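Local coordinates for Phosphoglucomutase/phosphomannomutase family protein (Burkholderia thailandensis, PDB 3UW2), which probably moves a phosphoryl group within phosphohexoses, as a metal-dependent phosphoglucomutase/phosphomannomutase of the phosphohexose mutase family, at residues R119-H131 against Y136-I148. Residues are numbered along the deposited sequence; the frame is centred on the assembly and turned at random.
Sequences RRVDSCIVVTGSH and YNGFKMVLRGAAI. With PO4 (phosphate ion), chain B; EDO (1,2-ethanediol), chain E.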
loop_
_atom_site.group_PDB
_atom_site.type_symbol
_atom_site.label_atom_id
_atom_site.label_comp_id
_atom_site.label_asym_id
_atom_site.label_seq_id
_atom_site.Cartn_x
_atom_site.Cartn_y
_atom_site.Cartn_z
ATOM N N ARG A 119 -22.135 8.815 14.385
ATOM C CA ARG A 119 -21.242 8.175 15.317
ATOM C C ARG A 119 -19.858 8.119 14.672
ATOM O O ARG A 119 -19.714 7.940 13.452
ATOM C CB ARG A 119 -21.759 6.763 15.692
ATOM C CG ARG A 119 -20.892 5.974 16.668
ATOM C CD ARG A 119 -21.535 4.613 17.039
ATOM N NE ARG A 119 -20.799 3.926 18.123
ATOM C CZ ARG A 119 -21.167 2.780 18.723
ATOM N NH1 ARG A 119 -22.272 2.134 18.373
ATOM N NH2 ARG A 119 -20.419 2.262 19.690
ATOM N N ARG A 120 -18.862 8.333 15.501
ATOM C CA ARG A 120 -17.505 8.302 15.042
ATOM C C ARG A 120 -16.898 6.958 15.474
ATOM O O ARG A 120 -16.975 6.605 16.673
ATOM C CB ARG A 120 -16.796 9.522 15.654
ATOM C CG ARG A 120 -15.370 9.755 15.170
ATOM C CD ARG A 120 -15.188 10.104 13.685
ATOM N NE ARG A 120 -13.749 10.337 13.504
ATOM C CZ ARG A 120 -12.865 9.372 13.236
ATOM N NH1 ARG A 120 -13.289 8.133 13.032
ATOM N NH2 ARG A 120 -11.558 9.659 13.153
ATOM N N VAL A 121 -16.320 6.185 14.541
ATOM C CA VAL A 121 -15.792 4.858 14.906
ATOM C C VAL A 121 -14.369 4.741 14.382
ATOM O O VAL A 121 -14.181 4.625 13.180
ATOM C CB VAL A 121 -16.664 3.706 14.320
ATOM C CG1 VAL A 121 -16.111 2.318 14.682
ATOM C CG2 VAL A 121 -18.136 3.765 14.770
ATOM N N ASP A 122 -13.368 4.710 15.244
ATOM C CA ASP A 122 -12.034 4.903 14.750
ATOM C C ASP A 122 -11.197 3.635 14.701
ATOM O O ASP A 122 -9.967 3.702 14.490
ATOM C CB ASP A 122 -11.316 6.053 15.492
ATOM C CG ASP A 122 -11.034 5.740 16.955
ATOM O OD1 ASP A 122 -11.561 4.766 17.480
ATOM O OD2 ASP A 122 -10.271 6.500 17.569
ATOM N N SER A 123 -11.833 2.470 14.804
ATOM C CA SER A 123 -11.060 1.217 14.514
ATOM C C SER A 123 -11.725 0.490 13.331
ATOM O O SER A 123 -12.915 0.649 13.134
ATOM C CB SER A 123 -11.060 0.316 15.756
ATOM O OG SER A 123 -10.489 1.029 16.843
ATOM N N CYS A 124 -10.983 -0.278 12.523
ATOM C CA CYS A 124 -11.646 -1.052 11.451
ATOM C C CYS A 124 -10.863 -2.255 11.150
ATOM O O CYS A 124 -9.637 -2.267 11.395
ATOM C CB CYS A 124 -11.802 -0.278 10.140
ATOM S SG CYS A 124 -10.242 0.266 9.392
ATOM N N ILE A 125 -11.529 -3.237 10.566
ATOM C CA ILE A 125 -10.806 -4.397 10.081
ATOM C C ILE A 125 -11.341 -4.651 8.666
ATOM O O ILE A 125 -12.536 -4.690 8.461
ATOM C CB ILE A 125 -11.077 -5.635 10.948
ATOM C CG1 ILE A 125 -10.604 -5.385 12.375
ATOM C CG2 ILE A 125 -10.361 -6.845 10.354
ATOM C CD1 ILE A 125 -11.113 -6.461 13.352
ATOM N N VAL A 126 -10.455 -4.788 7.702
ATOM C CA VAL A 126 -10.875 -5.069 6.358
ATOM C C VAL A 126 -10.494 -6.518 6.098
ATOM O O VAL A 126 -9.326 -6.918 6.301
ATOM C CB VAL A 126 -10.272 -4.076 5.318
ATOM C CG1 VAL A 126 -10.858 -4.399 3.914
ATOM C CG2 VAL A 126 -10.631 -2.599 5.680
ATOM N N VAL A 127 -11.474 -7.339 5.681
ATOM C CA VAL A 127 -11.084 -8.747 5.345
ATOM C C VAL A 127 -10.649 -8.774 3.868
ATOM O O VAL A 127 -11.508 -8.617 2.965
ATOM C CB VAL A 127 -12.344 -9.645 5.529
ATOM C CG1 VAL A 127 -12.007 -11.124 5.275
ATOM C CG2 VAL A 127 -12.919 -9.449 6.963
ATOM N N THR A 128 -9.351 -9.007 3.569
ATOM C CA THR A 128 -8.936 -8.902 2.237
ATOM C C THR A 128 -7.626 -9.717 2.124
ATOM O O THR A 128 -6.860 -9.845 3.099
ATOM C CB THR A 128 -8.661 -7.437 1.779
ATOM O OG1 THR A 128 -8.050 -7.477 0.470
ATOM C CG2 THR A 128 -7.676 -6.795 2.721
ATOM N N GLY A 129 -7.489 -10.330 0.970
ATOM C CA GLY A 129 -6.278 -11.045 0.543
ATOM C C GLY A 129 -5.460 -10.241 -0.439
ATOM O O GLY A 129 -4.437 -10.742 -0.981
ATOM N N SER A 130 -5.877 -9.001 -0.672
ATOM C CA SER A 130 -5.068 -8.010 -1.397
ATOM C C SER A 130 -4.714 -8.479 -2.847
ATOM O O SER A 130 -5.636 -8.732 -3.637
ATOM C CB SER A 130 -3.865 -7.600 -0.476
ATOM O OG SER A 130 -2.787 -7.010 -1.167
ATOM N N HIS A 131 -3.435 -8.695 -3.168
ATOM C CA HIS A 131 -3.010 -9.055 -4.529
ATOM C C HIS A 131 -2.898 -10.574 -4.712
ATOM O O HIS A 131 -2.558 -11.049 -5.806
ATOM C CB HIS A 131 -1.665 -8.370 -4.873
ATOM C CG HIS A 131 -0.479 -8.944 -4.129
ATOM N ND1 HIS A 131 -0.178 -8.589 -2.842
ATOM C CD2 HIS A 131 0.453 -9.922 -4.495
ATOM C CE1 HIS A 131 0.895 -9.313 -2.410
ATOM N NE2 HIS A 131 1.290 -10.113 -3.419
ATOM N N TYR A 136 -6.541 -17.141 -0.931
ATOM C CA TYR A 136 -5.948 -16.375 0.155
ATOM C C TYR A 136 -6.902 -15.354 0.634
ATOM O O TYR A 136 -7.707 -14.793 -0.133
ATOM C CB TYR A 136 -4.719 -15.602 -0.300
ATOM C CG TYR A 136 -3.538 -16.505 -0.550
ATOM C CD1 TYR A 136 -3.553 -17.387 -1.598
ATOM C CD2 TYR A 136 -2.437 -16.501 0.310
ATOM C CE1 TYR A 136 -2.471 -18.231 -1.839
ATOM C CE2 TYR A 136 -1.352 -17.338 0.089
ATOM C CZ TYR A 136 -1.380 -18.195 -0.986
ATOM O OH TYR A 136 -0.326 -19.059 -1.209
ATOM N N ASN A 137 -6.776 -15.082 1.909
ATOM C CA ASN A 137 -7.511 -14.000 2.498
ATOM C C ASN A 137 -6.799 -13.501 3.786
ATOM O O ASN A 137 -5.720 -13.987 4.142
ATOM C CB ASN A 137 -8.984 -14.384 2.700
ATOM C CG ASN A 137 -9.925 -13.169 2.532
ATOM O OD1 ASN A 137 -9.540 -12.034 2.795
ATOM N ND2 ASN A 137 -11.118 -13.398 2.087
ATOM N N GLY A 138 -7.383 -12.550 4.496
ATOM C CA GLY A 138 -6.572 -11.934 5.554
ATOM C C GLY A 138 -7.272 -10.800 6.177
ATOM O O GLY A 138 -8.488 -10.565 5.869
ATOM N N PHE A 139 -6.563 -10.075 7.054
ATOM C CA PHE A 139 -7.220 -8.964 7.768
ATOM C C PHE A 139 -6.238 -7.804 7.901
ATOM O O PHE A 139 -5.081 -8.000 8.338
ATOM C CB PHE A 139 -7.659 -9.427 9.164
ATOM C CG PHE A 139 -8.517 -10.702 9.145
ATOM C CD1 PHE A 139 -9.887 -10.624 9.200
ATOM C CD2 PHE A 139 -7.898 -11.991 9.097
ATOM C CE1 PHE A 139 -10.670 -11.780 9.176
ATOM C CE2 PHE A 139 -8.665 -13.151 9.076
ATOM C CZ PHE A 139 -10.080 -13.044 9.114
ATOM N N LYS A 140 -6.691 -6.623 7.524
ATOM C CA LYS A 140 -5.923 -5.392 7.661
ATOM C C LYS A 140 -6.605 -4.638 8.791
ATOM O O LYS A 140 -7.815 -4.500 8.734
ATOM C CB LYS A 140 -5.931 -4.629 6.306
ATOM C CG LYS A 140 -5.004 -5.306 5.251
ATOM C CD LYS A 140 -4.777 -4.452 3.973
ATOM C CE LYS A 140 -3.730 -5.099 3.079
ATOM N NZ LYS A 140 -3.789 -4.630 1.673
ATOM N N MET A 141 -5.851 -4.205 9.830
ATOM C CA MET A 141 -6.458 -3.777 11.093
ATOM C C MET A 141 -6.046 -2.370 11.514
ATOM O O MET A 141 -4.849 -2.065 11.568
ATOM C CB MET A 141 -6.059 -4.741 12.176
ATOM C CG MET A 141 -6.714 -6.136 11.973
ATOM S SD MET A 141 -5.920 -7.406 12.981
ATOM C CE MET A 141 -4.310 -7.535 12.209
ATOM N N VAL A 142 -7.026 -1.532 11.789
ATOM C CA VAL A 142 -6.727 -0.197 12.333
ATOM C C VAL A 142 -7.323 -0.106 13.714
ATOM O O VAL A 142 -8.545 -0.207 13.891
ATOM C CB VAL A 142 -7.183 0.922 11.388
ATOM C CG1 VAL A 142 -6.995 2.294 12.094
ATOM C CG2 VAL A 142 -6.347 0.859 10.091
ATOM N N LEU A 143 -6.467 0.114 14.714
ATOM C CA LEU A 143 -6.960 0.159 16.111
ATOM C C LEU A 143 -6.834 1.602 16.677
ATOM O O LEU A 143 -5.742 2.101 16.883
ATOM C CB LEU A 143 -6.244 -0.860 16.982
ATOM C CG LEU A 143 -6.347 -0.621 18.521
ATOM C CD1 LEU A 143 -7.768 -0.805 19.035
ATOM C CD2 LEU A 143 -5.322 -1.404 19.351
ATOM N N ARG A 144 -7.960 2.276 16.848
ATOM C CA ARG A 144 -7.977 3.690 17.295
ATOM C C ARG A 144 -7.046 4.585 16.427
ATOM O O ARG A 144 -6.291 5.399 16.948
ATOM C CB ARG A 144 -7.733 3.869 18.848
ATOM C CG ARG A 144 -8.766 3.066 19.677
ATOM C CD ARG A 144 -8.662 3.211 21.205
ATOM N NE ARG A 144 -8.586 4.603 21.542
ATOM C CZ ARG A 144 -7.523 5.241 22.056
ATOM N NH1 ARG A 144 -6.403 4.602 22.383
ATOM N NH2 ARG A 144 -7.601 6.538 22.159
ATOM N N GLY A 145 -7.181 4.493 15.099
ATOM C CA GLY A 145 -6.398 5.313 14.195
ATOM C C GLY A 145 -5.031 4.776 13.861
ATOM O O GLY A 145 -4.392 5.309 12.946
ATOM N N ALA A 146 -4.550 3.778 14.607
ATOM C CA ALA A 146 -3.197 3.231 14.352
ATOM C C ALA A 146 -3.226 1.914 13.553
ATOM O O ALA A 146 -3.955 0.962 13.901
ATOM C CB ALA A 146 -2.429 3.030 15.666
ATOM N N ALA A 147 -2.370 1.826 12.536
ATOM C CA ALA A 147 -2.240 0.625 11.763
ATOM C C ALA A 147 -1.247 -0.261 12.534
ATOM O O ALA A 147 -0.024 -0.088 12.438
ATOM C CB ALA A 147 -1.750 0.925 10.333
ATOM N N ILE A 148 -1.793 -1.235 13.248
ATOM C CA ILE A 148 -1.048 -2.005 14.230
ATOM C C ILE A 148 -0.126 -2.966 13.544
ATOM O O ILE A 148 -0.438 -3.452 12.482
ATOM C CB ILE A 148 -2.002 -2.805 15.156
ATOM C CG1 ILE A 148 -2.873 -3.821 14.363
ATOM C CG2 ILE A 148 -2.880 -1.837 15.937
ATOM C CD1 ILE A 148 -3.655 -4.769 15.293
HETATM P P PO4 B . -1.604 -6.188 -0.428
HETATM O O2 PO4 B . -1.673 -4.725 -0.854
HETATM O O3 PO4 B . -0.394 -6.851 -1.041
HETATM O O4 PO4 B . -1.805 -6.404 1.038
HETATM C C1 EDO E . -13.743 14.218 14.068
HETATM O O1 EDO E . -14.333 12.929 14.246
HETATM C C2 EDO E . -12.282 14.068 14.440
HETATM O O2 EDO E . -11.630 13.118 13.586
HETATM O O HOH W 1 -9.373 7.791 19.978
HETATM O O HOH W 2 -12.760 -10.923 1.722
#
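C124 and V142 trade backbone hydrogen bonds in both directions, V142 N giving the shorter one to C124 O at 2.7 Å and nearly straight (178°). V126 and K140 repeat the exchange two residues along, as hydrogen-bonded pairs of the antiparallel strands 124-127 and 136-143. Beyond the non-hydrogen-bonded pair V127/F139 the exchange becomes one-way: T128 N donates to G138 O, from well above the carbonyl plane. N137 OD1 takes the N-H of G138 in its own strand, while N137 ND2 goes to S74 and to a water that also donates to V127 O. At the far end the type I' turn 143-146 is tied down twice, by R144 N on S123 OG (2.8 Å, 164°) and by G145 N on D122 O. D122 OD2 reaches R144 NH2 through another water. On one face I125 CG2 meets the edge of the F139 ring, against helix 43-59; on the other, T128 CG2 lies 3.9 Å from K140 CD. K140, extended beyond CG (chi2 -170°), places NZ 2.7 Å from phosphate O4, where it also forms salt bridges with the zinc ligands D266 and D268. The phosphate is bonded covalently to S130 OG, and H131 ND1 donates to its O3. T128 OG1, also hydrogen-bonded to D70, accepts from S130 N in an ST turn. This hairpin of domain I thus presents a phosphoserine beside the metal, as in the active site of phosphohexose mutases.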